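Local atomic coordinates of TqaA (Penicillium aethiopicum, PDB entry 5DLK), a protein that is a fungal nonribosomal peptide synthetase, here represented by its terminal condensation-like domain, which probably closes the finished peptide into a macrocycle. Residues T45-H59 against E104-D118. Sequence-based numbering, arbitrary orientation.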
loop_
_atom_site.group_PDB
_atom_site.type_symbol
_atom_site.label_atom_id
_atom_site.label_comp_id
_atom_site.label_asym_id
_atom_site.label_seq_id
_atom_site.Cartn_x
_atom_site.Cartn_y
_atom_site.Cartn_z
ATOM N N THR A 45 0.757 -29.101 -10.472
ATOM C CA THR A 45 2.054 -29.536 -9.973
ATOM C C THR A 45 2.598 -28.679 -8.826
ATOM O O THR A 45 3.667 -28.965 -8.289
ATOM C CB THR A 45 3.101 -29.556 -11.097
ATOM O OG1 THR A 45 3.261 -28.239 -11.627
ATOM C CG2 THR A 45 2.661 -30.514 -12.215
ATOM N N SER A 46 1.883 -27.620 -8.460
ATOM C CA SER A 46 2.330 -26.795 -7.342
ATOM C C SER A 46 2.173 -27.558 -6.031
ATOM O O SER A 46 1.358 -28.479 -5.931
ATOM C CB SER A 46 1.545 -25.471 -7.273
ATOM O OG SER A 46 0.182 -25.710 -6.956
ATOM N N THR A 47 2.955 -27.164 -5.031
ATOM C CA THR A 47 2.782 -27.675 -3.684
ATOM C C THR A 47 2.381 -26.533 -2.753
ATOM O O THR A 47 2.626 -25.365 -3.056
ATOM C CB THR A 47 4.055 -28.324 -3.156
ATOM O OG1 THR A 47 5.109 -27.356 -3.132
ATOM C CG2 THR A 47 4.461 -29.491 -4.069
ATOM N N LEU A 48 1.771 -26.879 -1.628
ATOM C CA LEU A 48 1.393 -25.870 -0.638
ATOM C C LEU A 48 2.478 -25.744 0.421
ATOM O O LEU A 48 2.692 -26.662 1.224
ATOM C CB LEU A 48 0.057 -26.219 0.008
ATOM C CG LEU A 48 -0.480 -25.194 1.012
ATOM C CD1 LEU A 48 -0.910 -23.911 0.291
ATOM C CD2 LEU A 48 -1.622 -25.791 1.815
ATOM N N GLU A 49 3.169 -24.606 0.419
ATOM C CA GLU A 49 4.278 -24.372 1.330
ATOM C C GLU A 49 3.805 -23.832 2.692
ATOM O O GLU A 49 4.393 -24.142 3.741
ATOM C CB GLU A 49 5.271 -23.408 0.688
ATOM C CG GLU A 49 6.422 -23.013 1.573
ATOM C CD GLU A 49 7.303 -21.957 0.936
ATOM O OE1 GLU A 49 7.802 -21.079 1.676
ATOM O OE2 GLU A 49 7.495 -21.997 -0.298
ATOM N N ASP A 50 2.745 -23.023 2.674
ATOM C CA ASP A 50 2.213 -22.446 3.912
ATOM C C ASP A 50 0.788 -21.969 3.703
ATOM O O ASP A 50 0.307 -21.845 2.568
ATOM C CB ASP A 50 3.091 -21.289 4.399
ATOM C CG ASP A 50 3.153 -21.187 5.939
ATOM O OD1 ASP A 50 2.212 -21.632 6.633
ATOM O OD2 ASP A 50 4.163 -20.663 6.447
ATOM N N LEU A 51 0.102 -21.715 4.810
ATOM C CA LEU A 51 -1.210 -21.110 4.746
ATOM C C LEU A 51 -1.337 -20.196 5.962
ATOM O O LEU A 51 -1.139 -20.639 7.099
ATOM C CB LEU A 51 -2.309 -22.175 4.712
ATOM C CG LEU A 51 -3.698 -21.712 4.277
ATOM C CD1 LEU A 51 -4.544 -22.885 3.819
ATOM C CD2 LEU A 51 -4.384 -20.956 5.416
ATOM N N LEU A 52 -1.643 -18.924 5.709
ATOM C CA LEU A 52 -1.746 -17.911 6.775
ATOM C C LEU A 52 -2.980 -17.044 6.581
ATOM O O LEU A 52 -3.495 -16.930 5.480
ATOM C CB LEU A 52 -0.504 -17.011 6.807
ATOM C CG LEU A 52 0.863 -17.675 6.931
ATOM C CD1 LEU A 52 1.481 -17.847 5.542
ATOM C CD2 LEU A 52 1.768 -16.883 7.844
ATOM N N PRO A 53 -3.457 -16.400 7.658
ATOM C CA PRO A 53 -4.518 -15.417 7.413
ATOM C C PRO A 53 -3.955 -14.265 6.591
ATOM O O PRO A 53 -2.756 -13.965 6.719
ATOM C CB PRO A 53 -4.914 -14.952 8.831
ATOM C CG PRO A 53 -4.342 -16.025 9.764
ATOM C CD PRO A 53 -3.090 -16.489 9.083
ATOM N N ALA A 54 -4.788 -13.667 5.742
ATOM C CA ALA A 54 -4.439 -12.405 5.114
ATOM C C ALA A 54 -4.628 -11.298 6.169
ATOM O O ALA A 54 -5.520 -11.396 7.007
ATOM C CB ALA A 54 -5.303 -12.152 3.916
ATOM N N THR A 55 -3.813 -10.255 6.120
ATOM C CA THR A 55 -3.949 -9.170 7.099
ATOM C C THR A 55 -5.136 -8.283 6.754
ATOM O O THR A 55 -5.634 -8.294 5.620
ATOM C CB THR A 55 -2.700 -8.294 7.153
ATOM O OG1 THR A 55 -2.563 -7.586 5.908
ATOM C CG2 THR A 55 -1.463 -9.132 7.404
ATOM N N GLN A 56 -5.575 -7.485 7.725
ATOM C CA GLN A 56 -6.639 -6.542 7.475
ATOM C C GLN A 56 -6.239 -5.568 6.375
ATOM O O GLN A 56 -7.061 -5.211 5.533
ATOM C CB GLN A 56 -6.982 -5.767 8.766
ATOM C CG GLN A 56 -8.219 -4.914 8.627
ATOM C CD GLN A 56 -8.705 -4.413 9.983
ATOM O OE1 GLN A 56 -8.109 -4.718 10.998
ATOM N NE2 GLN A 56 -9.768 -3.624 9.982
ATOM N N ALA A 57 -4.976 -5.149 6.373
ATOM C CA ALA A 57 -4.517 -4.205 5.344
ATOM C C ALA A 57 -4.514 -4.860 3.953
ATOM O O ALA A 57 -4.921 -4.254 2.963
ATOM C CB ALA A 57 -3.125 -3.669 5.686
ATOM N N GLN A 58 -4.044 -6.099 3.879
ATOM C CA GLN A 58 -4.163 -6.839 2.614
ATOM C C GLN A 58 -5.592 -6.878 2.120
ATOM O O GLN A 58 -5.864 -6.658 0.930
ATOM C CB GLN A 58 -3.637 -8.266 2.780
ATOM C CG GLN A 58 -2.131 -8.343 2.785
ATOM C CD GLN A 58 -1.667 -9.780 2.883
ATOM O OE1 GLN A 58 -1.989 -10.471 3.853
ATOM N NE2 GLN A 58 -0.948 -10.255 1.854
ATOM N N HIS A 59 -6.510 -7.172 3.034
ATOM C CA HIS A 59 -7.936 -7.230 2.713
ATOM C C HIS A 59 -8.507 -5.886 2.266
ATOM O O HIS A 59 -9.395 -5.829 1.410
ATOM C CB HIS A 59 -8.714 -7.737 3.929
ATOM C CG HIS A 59 -10.026 -8.365 3.590
ATOM N ND1 HIS A 59 -10.999 -8.609 4.535
ATOM C CD2 HIS A 59 -10.532 -8.801 2.409
ATOM C CE1 HIS A 59 -12.044 -9.173 3.955
ATOM N NE2 HIS A 59 -11.787 -9.297 2.664
ATOM N N GLU A 104 -11.087 -16.936 0.268
ATOM C CA GLU A 104 -11.842 -16.649 1.456
ATOM C C GLU A 104 -12.198 -17.969 2.129
ATOM O O GLU A 104 -12.704 -18.862 1.475
ATOM C CB GLU A 104 -13.108 -15.890 1.087
ATOM C CG GLU A 104 -13.398 -14.631 1.855
ATOM C CD GLU A 104 -14.534 -13.841 1.226
ATOM O OE1 GLU A 104 -15.439 -14.451 0.618
ATOM O OE2 GLU A 104 -14.515 -12.599 1.315
ATOM N N HIS A 105 -11.907 -18.104 3.422
ATOM C CA HIS A 105 -12.805 -18.856 4.315
ATOM C C HIS A 105 -13.246 -18.341 5.622
ATOM O O HIS A 105 -12.574 -17.609 6.360
ATOM C CB HIS A 105 -12.330 -20.257 4.468
ATOM C CG HIS A 105 -11.846 -20.674 5.824
ATOM N ND1 HIS A 105 -12.635 -20.815 6.949
ATOM C CD2 HIS A 105 -10.627 -21.213 6.132
ATOM C CE1 HIS A 105 -11.863 -21.255 7.933
ATOM N NE2 HIS A 105 -10.642 -21.509 7.463
ATOM N N GLU A 106 -14.395 -18.953 5.934
ATOM C CA GLU A 106 -15.392 -18.583 6.951
ATOM C C GLU A 106 -15.718 -17.156 6.784
ATOM O O GLU A 106 -16.126 -16.490 7.720
ATOM C CB GLU A 106 -14.942 -18.918 8.363
ATOM C CG GLU A 106 -14.835 -20.404 8.665
ATOM C CD GLU A 106 -15.462 -21.286 7.572
ATOM O OE1 GLU A 106 -16.710 -21.308 7.451
ATOM O OE2 GLU A 106 -14.699 -21.905 6.781
ATOM N N GLY A 107 -15.596 -16.736 5.526
ATOM C CA GLY A 107 -15.812 -15.360 5.153
ATOM C C GLY A 107 -14.632 -14.433 5.349
ATOM O O GLY A 107 -14.827 -13.229 5.321
ATOM N N HIS A 108 -13.421 -14.917 5.613
ATOM C CA HIS A 108 -12.407 -13.884 5.787
ATOM C C HIS A 108 -11.175 -14.535 5.200
ATOM O O HIS A 108 -10.960 -15.746 5.361
ATOM C CB HIS A 108 -12.141 -13.387 7.250
ATOM C CG HIS A 108 -13.093 -13.864 8.308
ATOM N ND1 HIS A 108 -12.665 -13.964 9.623
ATOM C CD2 HIS A 108 -14.277 -14.553 8.251
ATOM C CE1 HIS A 108 -13.599 -14.535 10.358
ATOM N NE2 HIS A 108 -14.588 -14.917 9.543
ATOM N N PRO A 109 -10.287 -13.696 4.643
ATOM C CA PRO A 109 -9.296 -14.091 3.643
ATOM C C PRO A 109 -8.040 -14.776 4.188
ATOM O O PRO A 109 -7.508 -14.420 5.231
ATOM C CB PRO A 109 -8.938 -12.757 2.990
ATOM C CG PRO A 109 -9.089 -11.736 4.074
ATOM C CD PRO A 109 -10.196 -12.250 4.955
ATOM N N ILE A 110 -7.570 -15.768 3.444
ATOM C CA ILE A 110 -6.361 -16.482 3.803
ATOM C C ILE A 110 -5.425 -16.455 2.624
ATOM O O ILE A 110 -5.871 -16.298 1.491
ATOM C CB ILE A 110 -6.656 -17.940 4.186
ATOM C CG1 ILE A 110 -7.435 -18.608 3.066
ATOM C CG2 ILE A 110 -7.474 -17.988 5.468
ATOM C CD1 ILE A 110 -7.621 -20.114 3.254
ATOM N N GLN A 111 -4.134 -16.597 2.873
ATOM C CA GLN A 111 -3.218 -16.679 1.755
ATOM C C GLN A 111 -2.513 -18.048 1.729
ATOM O O GLN A 111 -2.067 -18.561 2.747
ATOM C CB GLN A 111 -2.226 -15.508 1.788
ATOM C CG GLN A 111 -1.373 -15.395 3.005
ATOM C CD GLN A 111 -0.799 -13.983 3.211
ATOM O OE1 GLN A 111 -0.249 -13.361 2.302
ATOM N NE2 GLN A 111 -0.884 -13.503 4.440
ATOM N N LEU A 112 -2.511 -18.657 0.548
ATOM C CA LEU A 112 -1.839 -19.934 0.322
ATOM C C LEU A 112 -0.520 -19.651 -0.370
ATOM O O LEU A 112 -0.503 -19.165 -1.496
ATOM C CB LEU A 112 -2.707 -20.869 -0.529
ATOM C CG LEU A 112 -3.954 -21.507 0.092
ATOM C CD1 LEU A 112 -5.089 -20.505 0.292
ATOM C CD2 LEU A 112 -4.430 -22.676 -0.744
ATOM N N VAL A 113 0.579 -19.923 0.318
ATOM C CA VAL A 113 1.892 -19.763 -0.265
ATOM C C VAL A 113 2.203 -21.042 -1.039
ATOM O O VAL A 113 2.234 -22.118 -0.465
ATOM C CB VAL A 113 2.970 -19.515 0.791
ATOM C CG1 VAL A 113 4.305 -19.228 0.126
ATOM C CG2 VAL A 113 2.564 -18.347 1.715
ATOM N N LEU A 114 2.411 -20.905 -2.342
ATOM C CA LEU A 114 2.729 -22.048 -3.191
ATOM C C LEU A 114 4.233 -22.204 -3.398
ATOM O O LEU A 114 4.982 -21.230 -3.374
ATOM C CB LEU A 114 2.039 -21.897 -4.543
ATOM C CG LEU A 114 0.518 -21.757 -4.513
ATOM C CD1 LEU A 114 -0.077 -21.813 -5.937
ATOM C CD2 LEU A 114 -0.114 -22.811 -3.610
ATOM N N ALA A 115 4.666 -23.448 -3.607
ATOM C CA ALA A 115 6.029 -23.738 -4.021
ATOM C C ALA A 115 5.954 -24.671 -5.232
ATOM O O ALA A 115 4.859 -25.075 -5.638
ATOM C CB ALA A 115 6.836 -24.374 -2.886
ATOM N N ASN A 116 7.111 -25.006 -5.795
ATOM C CA ASN A 116 7.158 -25.775 -7.047
ATOM C C ASN A 116 6.246 -25.138 -8.090
ATOM O O ASN A 116 5.479 -25.817 -8.780
ATOM C CB ASN A 116 6.773 -27.231 -6.799
ATOM C CG ASN A 116 7.756 -27.937 -5.882
ATOM O OD1 ASN A 116 7.536 -28.036 -4.671
ATOM N ND2 ASN A 116 8.864 -28.403 -6.449
ATOM N N LEU A 117 6.327 -23.812 -8.161
ATOM C CA LEU A 117 5.456 -23.022 -9.014
ATOM C C LEU A 117 6.175 -22.625 -10.297
ATOM O O LEU A 117 7.112 -21.826 -10.262
ATOM C CB LEU A 117 4.969 -21.766 -8.274
ATOM C CG LEU A 117 3.829 -21.057 -9.003
ATOM C CD1 LEU A 117 2.579 -21.917 -8.978
ATOM C CD2 LEU A 117 3.561 -19.699 -8.398
ATOM N N ASP A 118 5.732 -23.189 -11.420
ATOM C CA ASP A 118 6.254 -22.813 -12.728
ATOM C C ASP A 118 5.652 -21.494 -13.193
ATOM O O ASP A 118 4.434 -21.355 -13.274
ATOM C CB ASP A 118 5.962 -23.893 -13.780
ATOM C CG ASP A 118 6.187 -25.301 -13.265
ATOM O OD1 ASP A 118 7.069 -25.491 -12.402
ATOM O OD2 ASP A 118 5.476 -26.224 -13.727
HETATM O O HOH W 1 3.552 -25.125 -10.878
HETATM O O HOH W 2 6.260 -27.729 -10.825
HETATM O O HOH W 3 -13.964 -9.785 0.883
#
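P109 presses its ring onto H59, with CG 3.6 Å from the imidazole centroid and 11° off the ring normal, a CH-pi contact over one face. Beside it, P109 CB meets the A54 methyl. Q111 fills the bend between strand 47-53 and helix 56-63: its CG rests against L52 O, NE2 donates to P53 O (3.0 Å), and OE1 receives Q58 NE2 at 3.2 Å, the amide planes 43° apart. Q58 NE2 also bonds S179 O, and T55 holds Q58 in a capping box. Cutting Q111 back to an alanine is likely to leave P53 O without its amide N-H, Q58 NE2 without OE1, and a gap in the bend. On the sheet face bearing L48, L51, L112 and L114, L48 CG stands anti to the backbone N (chi1 -177°), bringing CD1 to 3.6 Å from L112 CB; L51 CD2 settles against I110, and helix 29-38 packs here. On the other face, V113 CG2 sits in the notch formed by D50 CB and L52 CD1, 4.0 Å from each. E49 N and, weakly, D50 N both donate to V113 O, a classic beta bulge in the antiparallel pairing of edge and central strands in a three-stranded sheet of this condensation-type domain.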